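Local coordinates for protein ykuJ (Bacillus subtilis, PDB 2FFG) that is of unknown function but belongs to the DUF1797 family and packs two helices against a four-stranded antiparallel sheet, at residues Gln3-Ile7 with Ile74-Gln79; Ala18-Pro24 with Lys40-Gln46; Glu34-Ser38 with Leu50-Lys55. All coordinates share one frame; numbering follows the deposited sequence.

The chain starts in helix 3-21, whose first turn forms one half of contact 1. The other half lies on the C-terminal helix 67-79, so this contact closes the longest loop, with 66 residues between its segments. Contacts 2 and 3 both fall within that loop. Contact 2 closes 15 residues and joins the end of helix 3-21 to strand 34-42 and the turn after it. Contact 3 closes 11 residues and pairs strand 34-42 with strand 47-54. Contacts 2 and 3 cross, because their segments interleave along the chain. Contacts 1 and 3 touch, where Leu77 and Leu78 meet Val52 and Ile36. Contact 2 sits at the far end of helix 3-21.

Contact 1. Residues Gln3-Ile7 with Ile74-Gln79; sequences QLMGI and IFELLQ
Leu4 and Phe75 meet at the nearest backbone approach of the two segments, where their CA atoms are 6.4 Å apart. Their side chains cross at about a right angle. Leu4 CD1 does the touching, 3.5 Å from Phe75 CB. The same methyl reaches Phe75 CG at 3.7 Å, so it packs at the root of the aromatic side chain. Phe75 CG stands opposite its own backbone N (chi1 178°), and this swings the ring toward helix 3-21. The far part of the ring passes Gln3, whose CB is 4.0 Å from Phe75 CE1. Gln79, one helical turn after Phe75, folds back because its chain bends at chi2 (-50°). This lays Gln79 NE2 over one face of the Phe75 ring, 3.1 Å above the plane and displaced toward the rim. The Gln3 and Gln79 side chains come from opposite directions near the rim of this ring.

Deeper in the interface the contacts are aliphatic. Ile7 and Leu78 reach toward each other tip to tip, with Ile7 CD1 4.1 Å from Leu78 CD1. The branch methyl Ile7 CG2 lies 4.4 Å from Ile74 CB. Ile74 starts out toward helix 3-21, but its end leads away, and it packs on Phe29, Cys37 and Leu50 of the sheet. Ile7 also rests on Phe29, and Leu78 on Val31 and Ile36. The buried side chains therefore meet over the sheet, while Gln3 lies at the solvent side.

The segment axes approach to 10.5 Å, with their directions 128° apart. This pairing of N- and C-terminal helices on one face of an antiparallel sheet is characteristic of a two-layer alpha/beta sandwich.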
ATOM      1  N   GLN A   3      11.993   2.483  -9.970  1.00 35.89           N
ATOM      2  CA  GLN A   3      11.168   3.334  -9.131  1.00 33.70           C
ATOM      3  C   GLN A   3       9.868   3.725  -9.822  1.00 32.14           C
ATOM      4  O   GLN A   3       8.795   3.692  -9.213  1.00 32.05           O
ATOM      5  CB  GLN A   3      11.950   4.586  -8.737  1.00 40.51           C
ATOM      6  CG  GLN A   3      11.277   5.405  -7.644  1.00 44.39           C
ATOM      7  CD  GLN A   3      12.172   6.492  -7.093  1.00 46.33           C
ATOM      8  OE1 GLN A   3      11.799   7.210  -6.166  1.00 45.63           O
ATOM      9  NE2 GLN A   3      13.366   6.617  -7.663  1.00 49.56           N
ATOM     10  N   LEU A   4       9.965   4.081 -11.098  1.00 26.60           N
ATOM     11  CA  LEU A   4       8.793   4.482 -11.869  1.00 25.92           C
ATOM     12  C   LEU A   4       7.760   3.343 -11.918  1.00 25.02           C
ATOM     13  O   LEU A   4       6.571   3.563 -11.683  1.00 21.17           O
ATOM     14  CB  LEU A   4       9.231   4.898 -13.275  1.00 32.69           C
ATOM     15  CG  LEU A   4       8.417   5.922 -14.075  1.00 34.96           C
ATOM     16  CD1 LEU A   4       7.991   7.109 -13.201  1.00 36.24           C
ATOM     17  CD2 LEU A   4       9.276   6.409 -15.245  1.00 35.81           C
HETATM   18  N   MSE A   5       8.230   2.131 -12.208  1.00 28.32           N
HETATM   19  CA  MSE A   5       7.376   0.945 -12.260  1.00 30.00           C
HETATM   20  C   MSE A   5       6.600   0.847 -10.942  1.00 28.19           C
HETATM   21  O   MSE A   5       5.377   0.682 -10.933  1.00 25.19           O
HETATM   22  CB  MSE A   5       8.245  -0.316 -12.463  1.00 83.23           C
HETATM   23  CG  MSE A   5       7.503  -1.670 -12.387  1.00 93.38           C
HETATM   24 SE   MSE A   5       8.638  -3.290 -12.640  1.00106.23          SE
HETATM   25  CE  MSE A   5       9.228  -3.557 -10.801  1.00102.11           C
ATOM     26  N   GLY A   6       7.328   0.982  -9.837  1.00 30.74           N
ATOM     27  CA  GLY A   6       6.728   0.895  -8.519  1.00 30.13           C
ATOM     28  C   GLY A   6       5.676   1.937  -8.202  1.00 27.83           C
ATOM     29  O   GLY A   6       4.757   1.665  -7.430  1.00 28.36           O
ATOM     30  N   ILE A   7       5.806   3.126  -8.783  1.00 25.51           N
ATOM     31  CA  ILE A   7       4.844   4.207  -8.553  1.00 23.32           C
ATOM     32  C   ILE A   7       3.546   3.969  -9.320  1.00 22.80           C
ATOM     33  O   ILE A   7       2.456   4.278  -8.844  1.00 22.74           O
ATOM     34  CB  ILE A   7       5.403   5.569  -9.021  1.00 19.55           C
ATOM     35  CG1 ILE A   7       6.616   5.959  -8.177  1.00 17.48           C
ATOM     36  CG2 ILE A   7       4.298   6.631  -8.979  1.00 18.97           C
ATOM     37  CD1 ILE A   7       6.453   6.058  -6.663  1.00 39.50           C
ATOM     38  N   ILE A  74       5.115  12.620 -10.001  1.00 21.20           N
ATOM     39  CA  ILE A  74       5.520  12.133  -8.690  1.00 20.86           C
ATOM     40  C   ILE A  74       6.995  11.752  -8.719  1.00 20.28           C
ATOM     41  O   ILE A  74       7.764  12.125  -7.833  1.00 22.97           O
ATOM     42  CB  ILE A  74       4.698  10.915  -8.249  1.00 20.84           C
ATOM     43  CG1 ILE A  74       3.226  11.307  -8.088  1.00 23.60           C
ATOM     44  CG2 ILE A  74       5.219  10.403  -6.911  1.00 20.26           C
ATOM     45  CD1 ILE A  74       2.654  12.528  -8.827  1.00 39.50           C
ATOM     46  N   PHE A  75       7.385  11.017  -9.752  1.00 19.34           N
ATOM     47  CA  PHE A  75       8.765  10.582  -9.909  1.00 20.62           C
ATOM     48  C   PHE A  75       9.740  11.762  -9.874  1.00 23.24           C
ATOM     49  O   PHE A  75      10.664  11.798  -9.060  1.00 24.22           O
ATOM     50  CB  PHE A  75       8.926   9.819 -11.229  1.00 17.42           C
ATOM     51  CG  PHE A  75      10.335   9.377 -11.508  1.00 17.71           C
ATOM     52  CD1 PHE A  75      10.852   8.229 -10.909  1.00 16.86           C
ATOM     53  CD2 PHE A  75      11.163  10.133 -12.332  1.00 17.10           C
ATOM     54  CE1 PHE A  75      12.178   7.840 -11.126  1.00 16.99           C
ATOM     55  CE2 PHE A  75      12.490   9.754 -12.555  1.00 20.29           C
ATOM     56  CZ  PHE A  75      12.995   8.601 -11.947  1.00 18.45           C
ATOM     57  N   GLU A  76       9.526  12.734 -10.754  1.00 27.51           N
ATOM     58  CA  GLU A  76      10.410  13.888 -10.809  1.00 29.41           C
ATOM     59  C   GLU A  76      10.444  14.633  -9.475  1.00 29.30           C
ATOM     60  O   GLU A  76      11.468  15.184  -9.074  1.00 29.26           O
ATOM     61  CB  GLU A  76       9.977  14.819 -11.950  1.00 22.90           C
ATOM     62  CG  GLU A  76       9.945  14.119 -13.309  1.00 23.74           C
ATOM     63  CD  GLU A  76       9.760  15.072 -14.486  1.00 25.95           C
ATOM     64  OE1 GLU A  76       9.146  16.142 -14.307  1.00 27.90           O
ATOM     65  OE2 GLU A  76      10.215  14.748 -15.605  1.00 28.54           O
ATOM     66  N   LEU A  77       9.315  14.625  -8.789  1.00 23.59           N
ATOM     67  CA  LEU A  77       9.188  15.295  -7.503  1.00 26.81           C
ATOM     68  C   LEU A  77      10.022  14.570  -6.444  1.00 27.15           C
ATOM     69  O   LEU A  77      10.676  15.192  -5.608  1.00 27.62           O
ATOM     70  CB  LEU A  77       7.713  15.308  -7.110  1.00 31.35           C
ATOM     71  CG  LEU A  77       7.081  16.531  -6.467  1.00 32.27           C
ATOM     72  CD1 LEU A  77       7.523  17.828  -7.171  1.00 30.81           C
ATOM     73  CD2 LEU A  77       5.570  16.344  -6.545  1.00 30.40           C
ATOM     74  N   LEU A  78      10.000  13.246  -6.489  1.00 33.65           N
ATOM     75  CA  LEU A  78      10.763  12.456  -5.540  1.00 35.49           C
ATOM     76  C   LEU A  78      12.237  12.496  -5.904  1.00 37.85           C
ATOM     77  O   LEU A  78      13.089  12.338  -5.038  1.00 38.13           O
ATOM     78  CB  LEU A  78      10.277  11.010  -5.544  1.00 28.40           C
ATOM     79  CG  LEU A  78       8.819  10.808  -5.127  1.00 28.66           C
ATOM     80  CD1 LEU A  78       8.415   9.381  -5.389  1.00 27.72           C
ATOM     81  CD2 LEU A  78       8.642  11.153  -3.664  1.00 28.34           C
ATOM     82  N   GLN A  79      12.536  12.707  -7.186  1.00 34.70           N
ATOM     83  CA  GLN A  79      13.922  12.748  -7.634  1.00 38.01           C
ATOM     84  C   GLN A  79      14.618  13.952  -7.059  1.00 41.84           C
ATOM     85  O   GLN A  79      15.762  13.852  -6.614  1.00 42.46           O
ATOM     86  CB  GLN A  79      14.027  12.783  -9.162  1.00 37.79           C
ATOM     87  CG  GLN A  79      13.528  11.535  -9.845  1.00 36.63           C
ATOM     88  CD  GLN A  79      14.108  10.268  -9.249  1.00 36.29           C
ATOM     89  OE1 GLN A  79      15.313  10.023  -9.331  1.00 35.36           O
ATOM     90  NE2 GLN A  79      13.247   9.452  -8.642  1.00 34.54           N
TER

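Contact 2. Residues Ala18-Pro24 with Lys40-Gln46; sequences AEAANEP and KYFEKNQ
Pro24 and Phe42 bring the two backbones closest, with their CA atoms 5.0 Å apart. A CA-H...O contact runs here from Pro24 CA to Tyr41 O at 3.4 Å. Before it, helix 3-21 ends in a Schellman motif: Glu23 N bonds to Ala18 O, and Asn22 N bonds weakly to Glu19 O. Asn22 has positive phi (51°), which turns the chain toward Pro24.

The Tyr41 ring presents its edge to the helix. Ala18 CB lies near the ring plane, 3.5 Å from Tyr41 CD2. Glu19 bends at chi2 (-77°), and OE2 comes to the same edge. There Glu19 OE2 accepts two weak hydrogen bonds, from Tyr41 OH and Gln46 NE2, each 3.4 Å long. With an alanine in place of Glu19, the Tyr41 hydroxyl and the Gln46 amide would probably lose their shared acceptor, leaving Gln46 NE2 with its weak bond to Asn45 O. Glu43 reaches the C-terminal end of the helix, with Glu43 OE1 2.7 Å from Ala18 O. Two oxygens this close suggest a proton on the acid, which would probably ease the 3.6 Å approach of Glu43 OE2 to Glu19 OE1, although Glu43 is poorly ordered. Pro24 CB is 3.5 Å from Lys40 CE, and Lys44 crosses the proline at about a right angle.

These contacts seat a Schellman-capped helix end against the turn of the hairpin formed by strands 34-42 and 47-54.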
ATOM      1  N   ALA A  18     -10.215   2.163  -4.959  1.00 36.12           N
ATOM      2  CA  ALA A  18     -11.187   3.239  -4.863  1.00 34.88           C
ATOM      3  C   ALA A  18     -12.503   2.916  -5.573  1.00 35.71           C
ATOM      4  O   ALA A  18     -13.577   3.316  -5.118  1.00 35.16           O
ATOM      5  CB  ALA A  18     -10.599   4.510  -5.432  1.00 29.27           C
ATOM      6  N   GLU A  19     -12.424   2.204  -6.691  1.00 35.10           N
ATOM      7  CA  GLU A  19     -13.624   1.856  -7.440  1.00 37.85           C
ATOM      8  C   GLU A  19     -14.482   0.869  -6.651  1.00 38.60           C
ATOM      9  O   GLU A  19     -15.705   1.000  -6.593  1.00 38.36           O
ATOM     10  CB  GLU A  19     -13.240   1.269  -8.803  1.00 45.04           C
ATOM     11  CG  GLU A  19     -12.502   2.256  -9.715  1.00 45.47           C
ATOM     12  CD  GLU A  19     -13.417   3.278 -10.378  1.00 45.19           C
ATOM     13  OE1 GLU A  19     -14.515   3.541  -9.856  1.00 48.01           O
ATOM     14  OE2 GLU A  19     -13.028   3.835 -11.425  1.00 46.53           O
ATOM     15  N   ALA A  20     -13.824  -0.100  -6.029  1.00 50.74           N
ATOM     16  CA  ALA A  20     -14.503  -1.115  -5.230  1.00 53.10           C
ATOM     17  C   ALA A  20     -15.134  -0.535  -3.962  1.00 54.11           C
ATOM     18  O   ALA A  20     -16.278  -0.843  -3.627  1.00 55.78           O
ATOM     19  CB  ALA A  20     -13.522  -2.224  -4.862  1.00 35.26           C
ATOM     20  N   ALA A  21     -14.385   0.299  -3.255  1.00 53.98           N
ATOM     21  CA  ALA A  21     -14.882   0.912  -2.032  1.00 54.82           C
ATOM     22  C   ALA A  21     -15.906   1.983  -2.384  1.00 54.58           C
ATOM     23  O   ALA A  21     -16.604   2.507  -1.514  1.00 55.42           O
ATOM     24  CB  ALA A  21     -13.724   1.532  -1.255  1.00 57.95           C
ATOM     25  N   ASN A  22     -15.990   2.292  -3.672  1.00 40.96           N
ATOM     26  CA  ASN A  22     -16.898   3.312  -4.165  1.00 40.64           C
ATOM     27  C   ASN A  22     -16.747   4.620  -3.407  1.00 39.85           C
ATOM     28  O   ASN A  22     -17.735   5.264  -3.055  1.00 39.14           O
ATOM     29  CB  ASN A  22     -18.347   2.827  -4.099  1.00 56.66           C
ATOM     30  CG  ASN A  22     -18.881   2.413  -5.462  1.00 57.66           C
ATOM     31  OD1 ASN A  22     -19.044   3.244  -6.356  1.00 57.70           O
ATOM     32  ND2 ASN A  22     -19.142   1.124  -5.630  1.00 59.72           N
ATOM     33  N   GLU A  23     -15.499   5.007  -3.163  1.00 41.95           N
ATOM     34  CA  GLU A  23     -15.199   6.254  -2.468  1.00 41.64           C
ATOM     35  C   GLU A  23     -13.747   6.665  -2.694  1.00 39.93           C
ATOM     36  O   GLU A  23     -12.868   5.817  -2.855  1.00 39.15           O
ATOM     37  CB  GLU A  23     -15.469   6.123  -0.964  1.00 61.45           C
ATOM     38  CG  GLU A  23     -14.386   5.418  -0.173  1.00 65.06           C
ATOM     39  CD  GLU A  23     -14.589   5.551   1.327  1.00 67.49           C
ATOM     40  OE1 GLU A  23     -15.526   4.926   1.865  1.00 69.04           O
ATOM     41  OE2 GLU A  23     -13.815   6.292   1.967  1.00 69.95           O
ATOM     42  N   PRO A  24     -13.481   7.980  -2.715  1.00 37.85           N
ATOM     43  CA  PRO A  24     -12.131   8.506  -2.922  1.00 36.98           C
ATOM     44  C   PRO A  24     -11.137   7.824  -2.000  1.00 36.37           C
ATOM     45  O   PRO A  24     -11.465   7.486  -0.863  1.00 37.26           O
ATOM     46  CB  PRO A  24     -12.281   9.981  -2.586  1.00 39.95           C
ATOM     47  CG  PRO A  24     -13.682  10.274  -2.980  1.00 42.41           C
ATOM     48  CD  PRO A  24     -14.434   9.073  -2.458  1.00 41.21           C
ATOM     49  N   LYS A  40      -4.742  11.397  -4.452  1.00 24.37           N
ATOM     50  CA  LYS A  40      -6.097  10.957  -4.180  1.00 25.27           C
ATOM     51  C   LYS A  40      -6.778  10.643  -5.510  1.00 26.35           C
ATOM     52  O   LYS A  40      -6.678  11.412  -6.476  1.00 25.40           O
ATOM     53  CB  LYS A  40      -6.851  12.054  -3.435  1.00 36.57           C
ATOM     54  CG  LYS A  40      -8.193  11.640  -2.881  1.00 41.00           C
ATOM     55  CD  LYS A  40      -8.725  12.710  -1.932  1.00 44.57           C
ATOM     56  CE  LYS A  40     -10.010  12.267  -1.253  1.00 47.11           C
ATOM     57  NZ  LYS A  40     -10.502  13.282  -0.281  1.00 49.19           N
ATOM     58  N   TYR A  41      -7.440   9.498  -5.573  1.00 27.87           N
ATOM     59  CA  TYR A  41      -8.131   9.103  -6.787  1.00 30.54           C
ATOM     60  C   TYR A  41      -9.626   9.313  -6.662  1.00 33.19           C
ATOM     61  O   TYR A  41     -10.257   8.755  -5.762  1.00 33.16           O
ATOM     62  CB  TYR A  41      -7.867   7.632  -7.114  1.00 32.22           C
ATOM     63  CG  TYR A  41      -8.574   7.185  -8.371  1.00 31.97           C
ATOM     64  CD1 TYR A  41      -8.150   7.634  -9.620  1.00 31.90           C
ATOM     65  CD2 TYR A  41      -9.678   6.338  -8.317  1.00 32.56           C
ATOM     66  CE1 TYR A  41      -8.801   7.253 -10.791  1.00 32.58           C
ATOM     67  CE2 TYR A  41     -10.347   5.944  -9.488  1.00 34.48           C
ATOM     68  CZ  TYR A  41      -9.898   6.408 -10.722  1.00 34.92           C
ATOM     69  OH  TYR A  41     -10.530   6.022 -11.884  1.00 33.76           O
ATOM     70  N   PHE A  42     -10.191  10.119  -7.558  1.00 28.28           N
ATOM     71  CA  PHE A  42     -11.629  10.369  -7.553  1.00 32.31           C
ATOM     72  C   PHE A  42     -12.259   9.612  -8.711  1.00 34.34           C
ATOM     73  O   PHE A  42     -11.969   9.903  -9.866  1.00 34.31           O
ATOM     74  CB  PHE A  42     -11.929  11.860  -7.712  1.00 42.21           C
ATOM     75  CG  PHE A  42     -11.412  12.708  -6.591  1.00 44.17           C
ATOM     76  CD1 PHE A  42     -10.073  13.076  -6.534  1.00 44.68           C
ATOM     77  CD2 PHE A  42     -12.261  13.129  -5.578  1.00 44.85           C
ATOM     78  CE1 PHE A  42      -9.590  13.851  -5.480  1.00 46.53           C
ATOM     79  CE2 PHE A  42     -11.788  13.905  -4.520  1.00 45.69           C
ATOM     80  CZ  PHE A  42     -10.453  14.265  -4.472  1.00 46.85           C
ATOM     81  N   GLU A  43     -13.112   8.636  -8.412  1.00 78.80           N
ATOM     82  CA  GLU A  43     -13.771   7.873  -9.474  1.00 83.43           C
ATOM     83  C   GLU A  43     -14.972   8.650  -9.987  1.00 85.33           C
ATOM     84  O   GLU A  43     -15.910   8.079 -10.542  1.00 86.63           O
ATOM     85  CB  GLU A  43     -14.216   6.505  -8.972  1.00 88.26           C
ATOM     86  CG  GLU A  43     -15.363   6.543  -7.996  1.00 91.26           C
ATOM     87  CD  GLU A  43     -15.155   5.575  -6.859  1.00 92.04           C
ATOM     88  OE1 GLU A  43     -14.186   5.764  -6.093  1.00 92.07           O
ATOM     89  OE2 GLU A  43     -15.952   4.626  -6.737  1.00 92.69           O
ATOM     90  N   LYS A  44     -14.921   9.964  -9.778  1.00 82.76           N
ATOM     91  CA  LYS A  44     -15.948  10.895 -10.225  1.00 82.08           C
ATOM     92  C   LYS A  44     -15.464  11.295 -11.611  1.00 81.44           C
ATOM     93  O   LYS A  44     -15.725  12.387 -12.121  1.00 81.25           O
ATOM     94  CB  LYS A  44     -15.997  12.103  -9.291  1.00 63.07           C
ATOM     95  CG  LYS A  44     -16.294  11.741  -7.841  1.00 63.71           C
ATOM     96  CD  LYS A  44     -15.094  11.104  -7.157  1.00 63.60           C
ATOM     97  CE  LYS A  44     -15.437  10.554  -5.783  1.00 62.70           C
ATOM     98  NZ  LYS A  44     -16.235   9.307  -5.885  1.00 63.81           N
ATOM     99  N   ASN A  45     -14.737  10.348 -12.181  1.00 58.92           N
ATOM    100  CA  ASN A  45     -14.112  10.400 -13.489  1.00 59.10           C
ATOM    101  C   ASN A  45     -13.058   9.334 -13.230  1.00 57.74           C
ATOM    102  O   ASN A  45     -13.306   8.386 -12.482  1.00 57.49           O
ATOM    103  CB  ASN A  45     -13.433  11.749 -13.746  1.00 67.64           C
ATOM    104  CG  ASN A  45     -13.070  11.956 -15.220  1.00 69.97           C
ATOM    105  OD1 ASN A  45     -13.819  12.581 -15.981  1.00 68.79           O
ATOM    106  ND2 ASN A  45     -11.920  11.421 -15.626  1.00 69.23           N
ATOM    107  N   GLN A  46     -11.884   9.491 -13.815  1.00 63.16           N
ATOM    108  CA  GLN A  46     -10.812   8.531 -13.604  1.00 60.66           C
ATOM    109  C   GLN A  46      -9.585   9.390 -13.342  1.00 57.87           C
ATOM    110  O   GLN A  46      -8.501   9.117 -13.858  1.00 59.46           O
ATOM    111  CB  GLN A  46     -10.617   7.686 -14.866  1.00 61.65           C
ATOM    112  CG  GLN A  46     -11.922   7.157 -15.470  1.00 63.38           C
ATOM    113  CD  GLN A  46     -12.457   5.932 -14.750  1.00 65.08           C
ATOM    114  OE1 GLN A  46     -11.919   4.835 -14.897  1.00 66.87           O
ATOM    115  NE2 GLN A  46     -13.516   6.112 -13.965  1.00 63.05           N
TER

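Contact 3. Residues Glu34-Ser38 with Leu50-Lys55; sequences EKICS and LTVFQK
Phe53 lies across the backbone of residues 36-38. Phe53 CB is 3.9 Å from Ile36 O. With CG opposite its own carbonyl carbon (chi1 -56°), near that same oxygen, the ring is carried along strand 34-42. Phe53 CD2 comes closer, 3.5 Å from Ile36 O. Phe53 CE2 then meets the next residue, 3.7 Å from Cys37 CA. At the tip, Phe53 CZ lies 3.7 Å from Ser38 OG.

At the backbone of the same residue, Phe53 N makes a weak hydrogen bond to Ile36 O. A water donates to Ile36 O and to Phe53 O, bridging the strands beside that bond. The two segments are neighbouring strands of an antiparallel beta hairpin, and a classic beta bulge interrupts the first one on its other edge, where Ile36 and Cys37 both face Phe29. In the pairing with strand 47-54, Cys37 and Val52 form a non-hydrogen-bonded pair, and Ser38 and Thr51 a hydrogen-bonded pair. The bond from Thr51 N to Ser38 O is 2.9 Å and nearly straight, at 176°. The return bond, Ser38 N to Thr51 O, lies in the carbonyl plane.

Ser38 OG also packs 3.6 Å from Thr51 CB. On the face covered by helix 67-79, Cys37 SG lies 3.9 Å from Leu50 CD1. Lys35 makes a cation-pi contact with Tyr28, and its NZ gives a weak hydrogen bond to Ala20 O of the second subunit.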
ATOM      1  N   GLU A  34      10.013  11.040   5.114  1.00 32.10           N
ATOM      2  CA  GLU A  34       9.295  12.305   5.005  1.00 30.02           C
ATOM      3  C   GLU A  34       8.277  12.341   3.859  1.00 27.50           C
ATOM      4  O   GLU A  34       8.593  12.009   2.719  1.00 26.18           O
ATOM      5  CB  GLU A  34      10.301  13.446   4.833  1.00 32.58           C
ATOM      6  CG  GLU A  34       9.683  14.815   4.671  1.00 32.61           C
ATOM      7  CD  GLU A  34      10.716  15.868   4.315  1.00 33.93           C
ATOM      8  OE1 GLU A  34      11.574  15.579   3.451  1.00 35.53           O
ATOM      9  OE2 GLU A  34      10.666  16.978   4.890  1.00 34.01           O
ATOM     10  N   LYS A  35       7.058  12.761   4.172  1.00 26.42           N
ATOM     11  CA  LYS A  35       6.003  12.855   3.172  1.00 25.95           C
ATOM     12  C   LYS A  35       6.322  13.949   2.157  1.00 24.22           C
ATOM     13  O   LYS A  35       6.405  15.119   2.509  1.00 22.24           O
ATOM     14  CB  LYS A  35       4.656  13.161   3.837  1.00 29.54           C
ATOM     15  CG  LYS A  35       4.106  12.045   4.711  1.00 31.43           C
ATOM     16  CD  LYS A  35       2.960  12.557   5.566  1.00 32.91           C
ATOM     17  CE  LYS A  35       2.249  11.432   6.308  1.00 35.84           C
ATOM     18  NZ  LYS A  35       3.157  10.687   7.224  1.00 37.65           N
ATOM     19  N   ILE A  36       6.496  13.558   0.899  1.00 24.17           N
ATOM     20  CA  ILE A  36       6.783  14.507  -0.161  1.00 22.84           C
ATOM     21  C   ILE A  36       5.477  14.919  -0.822  1.00 22.59           C
ATOM     22  O   ILE A  36       5.271  16.097  -1.114  1.00 24.05           O
ATOM     23  CB  ILE A  36       7.704  13.905  -1.232  1.00 22.50           C
ATOM     24  CG1 ILE A  36       9.023  13.479  -0.596  1.00 23.62           C
ATOM     25  CG2 ILE A  36       7.950  14.919  -2.336  1.00 21.83           C
ATOM     26  CD1 ILE A  36       9.887  14.580   0.085  1.00 39.50           C
ATOM     27  N   CYS A  37       4.603  13.941  -1.049  1.00 19.86           N
ATOM     28  CA  CYS A  37       3.308  14.191  -1.670  1.00 19.95           C
ATOM     29  C   CYS A  37       2.286  13.065  -1.429  1.00 21.31           C
ATOM     30  O   CYS A  37       2.625  11.964  -1.000  1.00 20.32           O
ATOM     31  CB  CYS A  37       3.486  14.400  -3.184  1.00 20.53           C
ATOM     32  SG  CYS A  37       4.049  12.929  -4.097  1.00 21.26           S
ATOM     33  N   SER A  38       1.019  13.363  -1.684  1.00 25.33           N
ATOM     34  CA  SER A  38      -0.029  12.371  -1.548  1.00 26.31           C
ATOM     35  C   SER A  38      -0.901  12.451  -2.799  1.00 27.63           C
ATOM     36  O   SER A  38      -1.025  13.509  -3.423  1.00 26.76           O
ATOM     37  CB  SER A  38      -0.868  12.633  -0.306  1.00 28.06           C
ATOM     38  OG  SER A  38      -1.559  13.859  -0.414  1.00 35.60           O
ATOM     39  N   LEU A  50      -3.034  15.347  -7.179  1.00 27.28           N
ATOM     40  CA  LEU A  50      -1.750  15.323  -6.507  1.00 25.67           C
ATOM     41  C   LEU A  50      -1.571  16.545  -5.604  1.00 23.61           C
ATOM     42  O   LEU A  50      -1.750  17.684  -6.030  1.00 21.80           O
ATOM     43  CB  LEU A  50      -0.632  15.278  -7.539  1.00 26.98           C
ATOM     44  CG  LEU A  50       0.799  15.221  -7.001  1.00 28.88           C
ATOM     45  CD1 LEU A  50       1.128  13.820  -6.510  1.00 26.84           C
ATOM     46  CD2 LEU A  50       1.758  15.623  -8.104  1.00 29.96           C
ATOM     47  N   THR A  51      -1.226  16.285  -4.351  1.00 23.94           N
ATOM     48  CA  THR A  51      -0.991  17.328  -3.366  1.00 21.52           C
ATOM     49  C   THR A  51       0.502  17.332  -3.038  1.00 21.68           C
ATOM     50  O   THR A  51       1.061  16.312  -2.631  1.00 19.67           O
ATOM     51  CB  THR A  51      -1.827  17.062  -2.103  1.00 20.90           C
ATOM     52  OG1 THR A  51      -3.218  17.125  -2.447  1.00 20.45           O
ATOM     53  CG2 THR A  51      -1.536  18.090  -1.033  1.00 18.09           C
ATOM     54  N   VAL A  52       1.140  18.484  -3.245  1.00 21.36           N
ATOM     55  CA  VAL A  52       2.574  18.649  -3.015  1.00 21.84           C
ATOM     56  C   VAL A  52       2.818  19.471  -1.751  1.00 22.83           C
ATOM     57  O   VAL A  52       2.438  20.642  -1.672  1.00 22.12           O
ATOM     58  CB  VAL A  52       3.237  19.383  -4.203  1.00 23.13           C
ATOM     59  CG1 VAL A  52       4.754  19.392  -4.033  1.00 20.82           C
ATOM     60  CG2 VAL A  52       2.822  18.731  -5.514  1.00 23.67           C
ATOM     61  N   PHE A  53       3.478  18.871  -0.772  1.00 22.85           N
ATOM     62  CA  PHE A  53       3.718  19.568   0.486  1.00 24.39           C
ATOM     63  C   PHE A  53       4.885  20.553   0.465  1.00 24.98           C
ATOM     64  O   PHE A  53       5.850  20.401  -0.289  1.00 23.57           O
ATOM     65  CB  PHE A  53       3.914  18.541   1.613  1.00 20.12           C
ATOM     66  CG  PHE A  53       2.759  17.579   1.756  1.00 21.40           C
ATOM     67  CD1 PHE A  53       1.502  18.035   2.147  1.00 18.76           C
ATOM     68  CD2 PHE A  53       2.914  16.227   1.442  1.00 20.19           C
ATOM     69  CE1 PHE A  53       0.413  17.160   2.218  1.00 22.26           C
ATOM     70  CE2 PHE A  53       1.833  15.342   1.508  1.00 20.71           C
ATOM     71  CZ  PHE A  53       0.580  15.808   1.895  1.00 21.77           C
ATOM     72  N   GLN A  54       4.758  21.584   1.285  1.00 29.29           N
ATOM     73  CA  GLN A  54       5.796  22.593   1.438  1.00 33.73           C
ATOM     74  C   GLN A  54       5.712  23.060   2.890  1.00 32.48           C
ATOM     75  O   GLN A  54       4.649  23.481   3.344  1.00 33.58           O
ATOM     76  CB  GLN A  54       5.575  23.777   0.486  1.00 42.36           C
ATOM     77  CG  GLN A  54       6.631  24.870   0.640  1.00 46.39           C
ATOM     78  CD  GLN A  54       6.425  26.063  -0.291  1.00 51.42           C
ATOM     79  OE1 GLN A  54       5.349  26.670  -0.322  1.00 51.53           O
ATOM     80  NE2 GLN A  54       7.469  26.415  -1.041  1.00 52.87           N
ATOM     81  N   LYS A  55       6.821  22.968   3.615  1.00 23.46           N
ATOM     82  CA  LYS A  55       6.857  23.375   5.016  1.00 24.74           C
ATOM     83  C   LYS A  55       6.323  24.781   5.321  1.00 24.90           C
ATOM     84  O   LYS A  55       6.647  25.757   4.637  1.00 27.26           O
ATOM     85  CB  LYS A  55       8.279  23.261   5.552  1.00 29.14           C
ATOM     86  CG  LYS A  55       8.792  21.848   5.719  1.00 29.98           C
ATOM     87  CD  LYS A  55      10.138  21.871   6.429  1.00 33.69           C
ATOM     88  CE  LYS A  55      10.667  20.483   6.689  1.00 34.86           C
ATOM     89  NZ  LYS A  55      11.990  20.540   7.365  1.00 37.98           N
TER
HETATM   90  O   HOH W   1       7.107  18.380  -1.189  1.00 17.66           O